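Local structure of 2-oxoglutarate-dependent dioxygenase DAO (Oryza sativa subsp. indica, 6KUN) at residues D69-S74 against D101-R106; L139-A144 against P260-D265; K253-S258 against E274-D279. The protein probably oxidises the auxin indole-3-acetic acid irreversibly to inactive 2-oxoindole-3-acetic acid, using ferrous iron and 2-oxoglutarate. All blocks are in the same frame, centred on the assembly; numbering follows the deposited sequence.

Contact 1: residues D69-S74 against D101-R106; sequences DIIPGS and DAFCAR
Ile-70 places CG1 between its backbone N and carbonyl carbon (chi1 48°), and its extended tip meets Phe-103, whose ring swings out anti to the backbone N (chi1 -177°). Ile-70 CD1 lies over one face of the Phe-103 ring, 4.0 Å from its centroid and displaced toward the rim, a CH-pi contact. The same methyl also touches the Phe-103 carbonyl, with CD1 to O at 3.5 Å. Ile-71 approaches differently. Its CG1 sits at the edge of the Phe-103 ring, near the ring plane. Its CG2 branch packs on the helix itself, 3.9 Å from Ala-102 CB.

Arg-106 runs extended from CG to NE and crosses Ile-71 at about a right angle. Its NH1 donates to Ile-70 O at 2.9 Å, with an N-H...O angle of 156°. The oxygen lies close to the guanidinium plane, and the donor lies in the carbonyl plane. Ile-71 CG2 covers one face of the Arg-106 guanidinium, 3.7 Å from Arg-106 NH1. The group is thus held at an edge and packed on a face. Ser-74 OG bonds to Cys-92 N, which ties the end of the loop to strand 86-92.

A type II turn from Ile-71 to Ser-74, closed by Ser-74 N to Ile-71 O, leads into strand 75-77. The contact packs this loop-to-strand connection against helix 97-106, at the edge of the main sheet of the jelly-roll fold.

Contact 2: residues L139-A144 against P260-D265; sequences LGLHGA and PGELVD
Leu-141 and Leu-263 meet tip to tip where a helix end faces a short 3-10 turn. Helix 111-138 finishes in a Schellman motif with Gly-140 as its C-prime residue. The facing segment has a 3-10 turn at 261-263, within the connection between strands 256-257 and 275-276.

The apolar contacts carry the interface. Leu-263 divides its two methyls between two partners. Leu-263 CD2 faces the end of Leu-141, 3.8 Å from Leu-141 CD2 and about as near to Leu-141 CD1. Leu-263 CD1 turns to Leu-139 and lies 3.9 Å from Leu-139 CB. Leu-141 CG is anti to its own carbonyl carbon (chi1 -61°), which carries both methyls across to the other segment. Leu-141 CD1 also packs against the ring of Pro-260, 4.0 Å from Pro-260 CG. These two side chains cross at about a right angle. Trp-222 of helix 217-222 touches Leu-139, Leu-141 and Pro-260 and extends the apolar cluster.

No hydrogen bond links the two segments. The polar bonds are local or run elsewhere. Leu-263 N bonds to Pro-260 O within the 3-10 turn, and Leu-263 O accepts from Arg-226 and Asn-224.

The one charged side chain in the contact is Glu-262, on the exposed margin. Its chain bends at chi2 (90°), and the carboxylate slants across the end of Leu-141, with Glu-262 OE1 4.0 Å from Leu-141 CD2.

Contact 3: residues K253-S258 against E274-D279; sequences KDDTVS and EFKYDD
Asp-255 reaches across to the start of helix 277-287. From CB, its CG lies anti to the backbone N (chi1 -150°), which turns the carboxylate to the first helical residues. Asp-255 OD1 sits at the edge of the Tyr-277 ring, in its plane, and 3.3 Å from Tyr-277 CB. Asp-255 OD2 accepts from Asp-278 N at 2.9 Å, on its syn side and 19° out of the carboxylate plane. Asp-255 OD2 also rests against Asp-278 CB. The backbone Asp-255 O takes Tyr-277 N at 2.8 Å. One residue therefore engages two successive N-H groups of the helix start.

Next to it, Val-257 and Phe-275 form the hydrogen-bonded pair of a two-stranded antiparallel sheet. Val-257 N to Phe-275 O is 2.7 Å; the return bond, Phe-275 N to Val-257 O, is longer at 3.3 Å. Val-257 CB lies over one face of the Phe-275 ring, 3.8 Å from its centroid, a CH-pi contact. Helix 217-222 packs on both side chains. Beyond the pair, Ser-258 OG donates to Glu-274 OE2 from above the carboxylate plane, at 3.0 Å.

Tyr-277 OH bonds to Ser-176, which lines the indole-3-acetic acid pocket. The Tyr-277 side chain itself approaches the bound auxin, nearest atoms about 4 Å apart. This antiparallel ribbon thus leads into a helix whose first turn borders the substrate site of the dioxygenase.

From the N terminus, contact 1 comes first. It closes a loop that holds strands 75-77 and 86-92, ties the lead-in to edge strand 75-77 to helix 97-106, and is complete before the others begin. Contact 2 opens at 139-144. Its long loop takes in much of the jelly roll, and it joins the end of helix 111-138 to the connection between strands 256-257 and 275-276. Contact 3 opens at 253-258, before contact 2 has closed, and ends at 274-279, so the two cross. It pairs those two strands at the start of helix 277-287. Helix 217-222 touches both. Contact 1 stands apart, its nearest atoms about 12 Å from contact 3.

Contact 1: residues D69-S74 against D101-R106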
ATOM      1  N   ASP B  69      29.163  -0.731   6.999  1.00 21.53           N
ATOM      2  CA  ASP B  69      30.427  -0.445   6.333  1.00 28.39           C
ATOM      3  C   ASP B  69      30.701  -1.402   5.180  1.00 31.24           C
ATOM      4  O   ASP B  69      31.851  -1.734   4.879  1.00 29.38           O
ATOM      5  CB  ASP B  69      31.567  -0.464   7.354  1.00 47.60           C
ATOM      6  CG  ASP B  69      31.313   0.495   8.529  1.00 59.87           C
ATOM      7  OD1 ASP B  69      31.184   1.724   8.298  1.00 54.28           O
ATOM      8  OD2 ASP B  69      31.218   0.008   9.682  1.00 60.28           O
ATOM      9  N   ILE B  70      29.672  -1.821   4.441  1.00 24.47           N
ATOM     10  CA  ILE B  70      29.921  -2.814   3.396  1.00 23.11           C
ATOM     11  C   ILE B  70      30.622  -2.173   2.217  1.00 22.86           C
ATOM     12  O   ILE B  70      31.346  -2.857   1.477  1.00 21.66           O
ATOM     13  CB  ILE B  70      28.628  -3.547   2.977  1.00 29.36           C
ATOM     14  CG1 ILE B  70      27.483  -2.578   2.713  1.00 25.45           C
ATOM     15  CG2 ILE B  70      28.262  -4.599   4.038  1.00 22.75           C
ATOM     16  CD1 ILE B  70      26.196  -3.270   2.174  1.00 24.56           C
ATOM     17  N   ILE B  71      30.403  -0.879   1.985  1.00 20.27           N
ATOM     18  CA  ILE B  71      31.320  -0.076   1.163  1.00 21.80           C
ATOM     19  C   ILE B  71      31.669   1.178   1.948  1.00 23.21           C
ATOM     20  O   ILE B  71      30.938   1.578   2.866  1.00 24.41           O
ATOM     21  CB  ILE B  71      30.730   0.314  -0.216  1.00 23.77           C
ATOM     22  CG1 ILE B  71      29.529   1.232  -0.061  1.00 26.04           C
ATOM     23  CG2 ILE B  71      30.314  -0.895  -1.007  1.00 36.33           C
ATOM     24  CD1 ILE B  71      28.995   1.756  -1.363  1.00 30.11           C
ATOM     25  N   PRO B  72      32.780   1.805   1.629  1.00 29.83           N
ATOM     26  CA  PRO B  72      33.317   2.824   2.534  1.00 29.99           C
ATOM     27  C   PRO B  72      32.289   3.884   2.855  1.00 25.39           C
ATOM     28  O   PRO B  72      31.738   4.507   1.945  1.00 27.05           O
ATOM     29  CB  PRO B  72      34.501   3.396   1.742  1.00 28.31           C
ATOM     30  CG  PRO B  72      34.900   2.287   0.850  1.00 35.79           C
ATOM     31  CD  PRO B  72      33.603   1.661   0.421  1.00 37.66           C
ATOM     32  N   GLY B  73      31.974   4.036   4.142  1.00 21.76           N
ATOM     33  CA  GLY B  73      31.008   5.022   4.596  1.00 33.60           C
ATOM     34  C   GLY B  73      29.551   4.634   4.490  1.00 35.52           C
ATOM     35  O   GLY B  73      28.698   5.414   4.910  1.00 30.73           O
ATOM     36  N   SER B  74      29.215   3.465   3.944  1.00 23.08           N
ATOM     37  CA  SER B  74      27.826   3.153   3.644  1.00 20.44           C
ATOM     38  C   SER B  74      27.475   1.781   4.198  1.00 24.74           C
ATOM     39  O   SER B  74      28.324   0.919   4.372  1.00 19.85           O
ATOM     40  CB  SER B  74      27.573   3.181   2.140  1.00 20.86           C
ATOM     41  OG  SER B  74      27.611   4.501   1.624  1.00 22.81           O
ATOM     42  N   ASP B 101      26.418  -1.167  -7.425  1.00 19.10           N
ATOM     43  CA  ASP B 101      26.662  -2.587  -7.663  1.00 19.34           C
ATOM     44  C   ASP B 101      27.279  -3.258  -6.430  1.00 19.55           C
ATOM     45  O   ASP B 101      26.802  -4.306  -5.967  1.00 22.51           O
ATOM     46  CB  ASP B 101      27.558  -2.732  -8.888  1.00 26.20           C
ATOM     47  CG  ASP B 101      26.915  -2.209 -10.159  1.00 43.73           C
ATOM     48  OD1 ASP B 101      25.715  -1.858 -10.152  1.00 51.58           O
ATOM     49  OD2 ASP B 101      27.627  -2.139 -11.185  1.00 61.97           O
ATOM     50  N   ALA B 102      28.329  -2.655  -5.865  1.00 20.17           N
ATOM     51  CA  ALA B 102      29.059  -3.295  -4.766  1.00 16.60           C
ATOM     52  C   ALA B 102      28.247  -3.307  -3.488  1.00 20.12           C
ATOM     53  O   ALA B 102      28.302  -4.274  -2.714  1.00 22.37           O
ATOM     54  CB  ALA B 102      30.395  -2.580  -4.548  1.00 23.56           C
ATOM     55  N   PHE B 103      27.507  -2.245  -3.228  1.00 18.53           N
ATOM     56  CA  PHE B 103      26.604  -2.215  -2.080  1.00 12.96           C
ATOM     57  C   PHE B 103      25.620  -3.383  -2.136  1.00 13.14           C
ATOM     58  O   PHE B 103      25.504  -4.154  -1.175  1.00 16.80           O
ATOM     59  CB  PHE B 103      25.868  -0.863  -2.037  1.00 16.63           C
ATOM     60  CG  PHE B 103      24.947  -0.678  -0.850  1.00 15.67           C
ATOM     61  CD1 PHE B 103      23.610  -1.025  -0.931  1.00 17.10           C
ATOM     62  CD2 PHE B 103      25.396  -0.102   0.302  1.00 16.76           C
ATOM     63  CE1 PHE B 103      22.780  -0.831   0.150  1.00 22.15           C
ATOM     64  CE2 PHE B 103      24.565   0.074   1.390  1.00 23.93           C
ATOM     65  CZ  PHE B 103      23.241  -0.285   1.300  1.00 18.79           C
ATOM     66  N   CYS B 104      24.915  -3.529  -3.263  1.00 18.32           N
ATOM     67  CA  CYS B 104      23.888  -4.577  -3.349  1.00 19.90           C
ATOM     68  C   CYS B 104      24.515  -5.962  -3.402  1.00 18.76           C
ATOM     69  O   CYS B 104      23.919  -6.920  -2.925  1.00 23.24           O
ATOM     70  CB  CYS B 104      22.994  -4.326  -4.556  1.00 24.54           C
ATOM     71  SG  CYS B 104      22.070  -2.696  -4.368  1.00 22.02           S
ATOM     72  N   ALA B 105      25.712  -6.080  -3.966  1.00 20.27           N
ATOM     73  CA  ALA B 105      26.381  -7.377  -4.011  1.00 26.87           C
ATOM     74  C   ALA B 105      26.816  -7.808  -2.612  1.00 28.86           C
ATOM     75  O   ALA B 105      26.854  -9.008  -2.321  1.00 28.57           O
ATOM     76  CB  ALA B 105      27.571  -7.325  -4.962  1.00 21.10           C
ATOM     77  N   ARG B 106      27.074  -6.830  -1.727  1.00 25.88           N
ATOM     78  CA  ARG B 106      27.621  -7.084  -0.412  1.00 17.93           C
ATOM     79  C   ARG B 106      26.605  -7.097   0.702  1.00 23.57           C
ATOM     80  O   ARG B 106      26.943  -7.479   1.825  1.00 19.98           O
ATOM     81  CB  ARG B 106      28.706  -6.067  -0.091  1.00 20.37           C
ATOM     82  CG  ARG B 106      29.881  -6.198  -1.014  1.00 25.04           C
ATOM     83  CD  ARG B 106      30.995  -5.243  -0.613  1.00 31.71           C
ATOM     84  NE  ARG B 106      31.887  -5.007  -1.747  1.00 22.52           N
ATOM     85  CZ  ARG B 106      32.875  -4.112  -1.773  1.00 26.24           C
ATOM     86  NH1 ARG B 106      33.125  -3.351  -0.725  1.00 30.85           N
ATOM     87  NH2 ARG B 106      33.583  -3.982  -2.863  1.00 22.88           N
TER

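Contact 2: residues L139-A144 against P260-D265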
ATOM      1  N   LEU B 139      13.259  27.377 -14.690  1.00 25.80           N
ATOM      2  CA  LEU B 139      13.980  28.627 -14.514  1.00 25.38           C
ATOM      3  C   LEU B 139      14.652  29.076 -15.792  1.00 26.51           C
ATOM      4  O   LEU B 139      15.589  29.899 -15.740  1.00 24.69           O
ATOM      5  CB  LEU B 139      15.034  28.467 -13.429  1.00 20.74           C
ATOM      6  CG  LEU B 139      14.534  28.026 -12.052  1.00 32.51           C
ATOM      7  CD1 LEU B 139      15.685  27.640 -11.128  1.00 35.46           C
ATOM      8  CD2 LEU B 139      13.687  29.121 -11.444  1.00 31.03           C
ATOM      9  N   GLY B 140      14.186  28.554 -16.935  1.00 35.89           N
ATOM     10  CA  GLY B 140      14.752  28.878 -18.240  1.00 40.44           C
ATOM     11  C   GLY B 140      16.122  28.291 -18.502  1.00 37.78           C
ATOM     12  O   GLY B 140      16.830  28.740 -19.414  1.00 33.23           O
ATOM     13  N   LEU B 141      16.527  27.296 -17.726  1.00 36.28           N
ATOM     14  CA  LEU B 141      17.861  26.717 -17.841  1.00 32.37           C
ATOM     15  C   LEU B 141      17.772  25.401 -18.599  1.00 45.92           C
ATOM     16  O   LEU B 141      17.040  24.487 -18.188  1.00 51.25           O
ATOM     17  CB  LEU B 141      18.481  26.460 -16.471  1.00 28.40           C
ATOM     18  CG  LEU B 141      18.719  27.625 -15.522  1.00 37.24           C
ATOM     19  CD1 LEU B 141      19.170  27.068 -14.185  1.00 42.68           C
ATOM     20  CD2 LEU B 141      19.764  28.566 -16.081  1.00 46.96           C
ATOM     21  N   HIS B 142      18.536  25.292 -19.677  1.00 56.69           N
ATOM     22  CA  HIS B 142      18.666  24.042 -20.413  1.00 61.24           C
ATOM     23  C   HIS B 142      20.146  23.734 -20.562  1.00 55.18           C
ATOM     24  O   HIS B 142      21.012  24.546 -20.233  1.00 59.88           O
ATOM     25  CB  HIS B 142      17.930  24.135 -21.745  1.00 56.99           C
ATOM     26  CG  HIS B 142      16.493  24.531 -21.594  1.00 62.17           C
ATOM     27  ND1 HIS B 142      16.058  25.828 -21.757  1.00 65.55           N
ATOM     28  CD2 HIS B 142      15.406  23.811 -21.236  1.00 65.38           C
ATOM     29  CE1 HIS B 142      14.760  25.883 -21.533  1.00 70.93           C
ATOM     30  NE2 HIS B 142      14.339  24.672 -21.216  1.00 69.36           N
ATOM     31  N   GLY B 143      20.452  22.532 -21.026  1.00 61.39           N
ATOM     32  CA  GLY B 143      21.810  22.058 -21.087  1.00 72.20           C
ATOM     33  C   GLY B 143      22.322  21.459 -19.790  1.00 66.71           C
ATOM     34  O   GLY B 143      23.211  20.596 -19.834  1.00 63.74           O
ATOM     35  N   ALA B 144      21.766  21.866 -18.653  1.00 48.16           N
ATOM     36  CA  ALA B 144      22.209  21.341 -17.373  1.00 56.14           C
ATOM     37  C   ALA B 144      22.093  19.821 -17.353  1.00 38.61           C
ATOM     38  O   ALA B 144      21.064  19.270 -17.725  1.00 39.96           O
ATOM     39  CB  ALA B 144      21.380  21.948 -16.237  1.00 53.91           C
ATOM     40  N   PRO B 260      23.900  29.652 -11.546  1.00 39.87           N
ATOM     41  CA  PRO B 260      24.127  30.024 -12.952  1.00 41.03           C
ATOM     42  C   PRO B 260      23.861  31.503 -13.207  1.00 31.04           C
ATOM     43  O   PRO B 260      22.992  32.124 -12.586  1.00 40.31           O
ATOM     44  CB  PRO B 260      23.133  29.127 -13.710  1.00 49.54           C
ATOM     45  CG  PRO B 260      22.801  27.975 -12.721  1.00 44.37           C
ATOM     46  CD  PRO B 260      22.864  28.600 -11.378  1.00 42.15           C
ATOM     47  N   GLY B 261      24.594  32.061 -14.164  1.00 48.77           N
ATOM     48  CA  GLY B 261      24.387  33.447 -14.567  1.00 38.52           C
ATOM     49  C   GLY B 261      22.951  33.926 -14.736  1.00 55.03           C
ATOM     50  O   GLY B 261      22.609  35.029 -14.279  1.00 38.56           O
ATOM     51  N   GLU B 262      22.075  33.142 -15.371  1.00 31.96           N
ATOM     52  CA  GLU B 262      20.790  33.673 -15.787  1.00 48.09           C
ATOM     53  C   GLU B 262      19.800  33.856 -14.635  1.00 56.23           C
ATOM     54  O   GLU B 262      18.705  34.405 -14.858  1.00 42.96           O
ATOM     55  CB  GLU B 262      20.135  32.778 -16.851  1.00 59.23           C
ATOM     56  CG  GLU B 262      20.939  32.614 -18.133  1.00 72.07           C
ATOM     57  CD  GLU B 262      21.910  31.430 -18.086  1.00 60.07           C
ATOM     58  OE1 GLU B 262      22.604  31.245 -17.052  1.00 45.96           O
ATOM     59  OE2 GLU B 262      21.968  30.693 -19.092  1.00 52.65           O
ATOM     60  N   LEU B 263      20.154  33.437 -13.417  1.00 55.31           N
ATOM     61  CA  LEU B 263      19.276  33.612 -12.266  1.00 58.14           C
ATOM     62  C   LEU B 263      19.615  34.847 -11.432  1.00 51.54           C
ATOM     63  O   LEU B 263      18.894  35.134 -10.459  1.00 24.17           O
ATOM     64  CB  LEU B 263      19.311  32.380 -11.360  1.00 54.10           C
ATOM     65  CG  LEU B 263      18.952  31.045 -12.014  1.00 43.97           C
ATOM     66  CD1 LEU B 263      17.721  31.183 -12.868  1.00 43.11           C
ATOM     67  CD2 LEU B 263      20.112  30.532 -12.831  1.00 52.72           C
ATOM     68  N   VAL B 264      20.693  35.565 -11.770  1.00 42.20           N
ATOM     69  CA  VAL B 264      21.040  36.839 -11.137  1.00 61.61           C
ATOM     70  C   VAL B 264      20.766  37.966 -12.131  1.00 57.38           C
ATOM     71  O   VAL B 264      21.361  38.008 -13.217  1.00 60.64           O
ATOM     72  CB  VAL B 264      22.505  36.879 -10.663  1.00 53.60           C
ATOM     73  CG1 VAL B 264      23.422  36.176 -11.663  1.00 54.82           C
ATOM     74  CG2 VAL B 264      22.938  38.354 -10.433  1.00 28.54           C
ATOM     75  N   ASP B 265      19.877  38.883 -11.751  1.00 53.52           N
ATOM     76  CA  ASP B 265      19.484  40.005 -12.606  1.00 48.10           C
ATOM     77  C   ASP B 265      19.516  41.289 -11.788  1.00 47.46           C
ATOM     78  O   ASP B 265      19.864  41.288 -10.604  1.00 41.76           O
ATOM     79  CB  ASP B 265      18.093  39.761 -13.219  1.00 47.77           C
ATOM     80  CG  ASP B 265      17.079  39.238 -12.207  1.00 48.53           C
ATOM     81  OD1 ASP B 265      16.939  39.842 -11.132  1.00 47.49           O
ATOM     82  OD2 ASP B 265      16.387  38.230 -12.502  1.00 45.86           O
TER

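Contact 3: residues K253-S258 against E274-D279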
ATOM      1  N   LYS B 253      29.515  17.235  -9.283  1.00 25.42           N
ATOM      2  CA  LYS B 253      30.624  16.297  -9.096  1.00 23.36           C
ATOM      3  C   LYS B 253      31.904  16.995  -8.637  1.00 28.38           C
ATOM      4  O   LYS B 253      32.665  16.441  -7.831  1.00 30.54           O
ATOM      5  CB  LYS B 253      30.875  15.554 -10.427  1.00 34.39           C
ATOM      6  CG  LYS B 253      31.987  14.517 -10.380  1.00 45.09           C
ATOM      7  CD  LYS B 253      31.642  13.421  -9.399  1.00 53.78           C
ATOM      8  CE  LYS B 253      32.568  12.229  -9.529  1.00 60.43           C
ATOM      9  NZ  LYS B 253      32.196  11.162  -8.555  1.00 55.79           N
ATOM     10  N   ASP B 254      32.186  18.193  -9.157  1.00 26.12           N
ATOM     11  CA  ASP B 254      33.345  18.961  -8.679  1.00 21.47           C
ATOM     12  C   ASP B 254      33.080  19.625  -7.327  1.00 38.18           C
ATOM     13  O   ASP B 254      33.917  20.369  -6.836  1.00 30.57           O
ATOM     14  CB  ASP B 254      33.784  20.000  -9.734  1.00 23.23           C
ATOM     15  CG  ASP B 254      32.770  21.149  -9.955  1.00 37.29           C
ATOM     16  OD1 ASP B 254      31.818  21.329  -9.163  1.00 42.59           O
ATOM     17  OD2 ASP B 254      32.953  21.905 -10.944  1.00 35.81           O
ATOM     18  N   ASP B 255      31.937  19.348  -6.713  1.00 36.32           N
ATOM     19  CA  ASP B 255      31.561  19.799  -5.381  1.00 22.71           C
ATOM     20  C   ASP B 255      31.343  21.307  -5.256  1.00 22.37           C
ATOM     21  O   ASP B 255      31.091  21.800  -4.141  1.00 25.87           O
ATOM     22  CB  ASP B 255      32.567  19.377  -4.323  1.00 26.19           C
ATOM     23  CG  ASP B 255      31.932  19.169  -2.952  1.00 34.34           C
ATOM     24  OD1 ASP B 255      30.885  18.495  -2.874  1.00 34.28           O
ATOM     25  OD2 ASP B 255      32.480  19.661  -1.947  1.00 30.25           O
ATOM     26  N   THR B 256      31.354  22.059  -6.343  1.00 24.36           N
ATOM     27  CA  THR B 256      31.196  23.498  -6.210  1.00 19.29           C
ATOM     28  C   THR B 256      29.748  23.938  -6.389  1.00 30.46           C
ATOM     29  O   THR B 256      29.125  23.620  -7.399  1.00 29.11           O
ATOM     30  CB  THR B 256      32.059  24.251  -7.235  1.00 33.88           C
ATOM     31  OG1 THR B 256      33.423  24.088  -6.896  1.00 31.10           O
ATOM     32  CG2 THR B 256      31.722  25.729  -7.251  1.00 31.71           C
ATOM     33  N   VAL B 257      29.266  24.749  -5.444  1.00 20.25           N
ATOM     34  CA  VAL B 257      27.923  25.314  -5.497  1.00 29.49           C
ATOM     35  C   VAL B 257      28.032  26.753  -5.976  1.00 22.73           C
ATOM     36  O   VAL B 257      28.517  27.630  -5.245  1.00 22.75           O
ATOM     37  CB  VAL B 257      27.227  25.228  -4.132  1.00 26.88           C
ATOM     38  CG1 VAL B 257      25.814  25.786  -4.244  1.00 26.54           C
ATOM     39  CG2 VAL B 257      27.220  23.787  -3.616  1.00 26.61           C
ATOM     40  N   SER B 258      27.547  27.020  -7.198  1.00 20.85           N
ATOM     41  CA  SER B 258      27.518  28.379  -7.724  1.00 28.33           C
ATOM     42  C   SER B 258      26.325  28.578  -8.647  1.00 23.93           C
ATOM     43  O   SER B 258      26.120  27.814  -9.587  1.00 32.65           O
ATOM     44  CB  SER B 258      28.814  28.695  -8.497  1.00 39.05           C
ATOM     45  OG  SER B 258      28.794  30.067  -8.891  1.00 42.04           O
ATOM     46  N   GLU B 274      30.357  31.574  -4.003  1.00 28.73           N
ATOM     47  CA  GLU B 274      30.616  30.186  -4.374  1.00 29.74           C
ATOM     48  C   GLU B 274      31.205  29.451  -3.170  1.00 34.27           C
ATOM     49  O   GLU B 274      31.975  30.033  -2.394  1.00 26.89           O
ATOM     50  CB  GLU B 274      31.575  30.094  -5.559  1.00 24.95           C
ATOM     51  CG  GLU B 274      31.061  30.746  -6.838  1.00 35.96           C
ATOM     52  CD  GLU B 274      32.000  30.566  -8.018  1.00 41.95           C
ATOM     53  OE1 GLU B 274      33.126  30.057  -7.836  1.00 53.47           O
ATOM     54  OE2 GLU B 274      31.610  30.956  -9.133  1.00 56.79           O
ATOM     55  N   PHE B 275      30.808  28.179  -2.998  1.00 22.69           N
ATOM     56  CA  PHE B 275      31.307  27.361  -1.915  1.00 21.92           C
ATOM     57  C   PHE B 275      31.340  25.895  -2.327  1.00 21.37           C
ATOM     58  O   PHE B 275      30.659  25.450  -3.268  1.00 25.15           O
ATOM     59  CB  PHE B 275      30.514  27.588  -0.613  1.00 23.81           C
ATOM     60  CG  PHE B 275      29.043  27.209  -0.695  1.00 24.24           C
ATOM     61  CD1 PHE B 275      28.099  28.137  -1.131  1.00 26.48           C
ATOM     62  CD2 PHE B 275      28.618  25.961  -0.310  1.00 21.91           C
ATOM     63  CE1 PHE B 275      26.762  27.790  -1.202  1.00 27.75           C
ATOM     64  CE2 PHE B 275      27.289  25.602  -0.362  1.00 24.10           C
ATOM     65  CZ  PHE B 275      26.372  26.512  -0.819  1.00 20.82           C
ATOM     66  N   LYS B 276      32.180  25.137  -1.596  1.00 16.31           N
ATOM     67  CA  LYS B 276      32.243  23.693  -1.730  1.00 19.48           C
ATOM     68  C   LYS B 276      31.191  23.059  -0.828  1.00 27.26           C
ATOM     69  O   LYS B 276      31.131  23.351   0.377  1.00 21.01           O
ATOM     70  CB  LYS B 276      33.630  23.180  -1.324  1.00 24.20           C
ATOM     71  CG  LYS B 276      34.762  23.645  -2.258  1.00 28.96           C
ATOM     72  CD  LYS B 276      34.666  22.997  -3.647  1.00 53.96           C
ATOM     73  CE  LYS B 276      36.001  23.058  -4.393  1.00 75.19           C
ATOM     74  NZ  LYS B 276      37.151  22.552  -3.569  1.00 92.30           N
ATOM     75  N   TYR B 277      30.400  22.151  -1.404  1.00 22.64           N
ATOM     76  CA  TYR B 277      29.335  21.504  -0.652  1.00 23.67           C
ATOM     77  C   TYR B 277      29.863  20.823   0.610  1.00 18.80           C
ATOM     78  O   TYR B 277      29.292  20.977   1.709  1.00 20.16           O
ATOM     79  CB  TYR B 277      28.636  20.491  -1.555  1.00 27.78           C
ATOM     80  CG  TYR B 277      27.615  19.676  -0.817  1.00 23.39           C
ATOM     81  CD1 TYR B 277      26.528  20.297  -0.232  1.00 17.80           C
ATOM     82  CD2 TYR B 277      27.725  18.287  -0.707  1.00 22.29           C
ATOM     83  CE1 TYR B 277      25.589  19.577   0.455  1.00 16.09           C
ATOM     84  CE2 TYR B 277      26.776  17.562  -0.043  1.00 22.71           C
ATOM     85  CZ  TYR B 277      25.709  18.198   0.550  1.00 26.10           C
ATOM     86  OH  TYR B 277      24.743  17.477   1.231  1.00 24.52           O
ATOM     87  N   ASP B 278      30.974  20.109   0.463  1.00 25.80           N
ATOM     88  CA  ASP B 278      31.640  19.487   1.598  1.00 29.56           C
ATOM     89  C   ASP B 278      31.862  20.499   2.717  1.00 27.87           C
ATOM     90  O   ASP B 278      31.527  20.240   3.873  1.00 17.39           O
ATOM     91  CB  ASP B 278      32.975  18.876   1.168  1.00 33.85           C
ATOM     92  CG  ASP B 278      33.565  17.962   2.223  1.00 38.60           C
ATOM     93  OD1 ASP B 278      32.967  16.898   2.492  1.00 41.30           O
ATOM     94  OD2 ASP B 278      34.626  18.305   2.785  1.00 35.90           O
ATOM     95  N   ASP B 279      32.424  21.655   2.373  1.00 27.52           N
ATOM     96  CA  ASP B 279      32.658  22.701   3.360  1.00 23.54           C
ATOM     97  C   ASP B 279      31.352  23.180   3.990  1.00 27.95           C
ATOM     98  O   ASP B 279      31.310  23.536   5.168  1.00 23.68           O
ATOM     99  CB  ASP B 279      33.397  23.879   2.724  1.00 31.47           C
ATOM    100  CG  ASP B 279      34.850  23.544   2.361  1.00 26.87           C
ATOM    101  OD1 ASP B 279      35.365  22.506   2.827  1.00 31.35           O
ATOM    102  OD2 ASP B 279      35.447  24.314   1.569  1.00 24.27           O
TER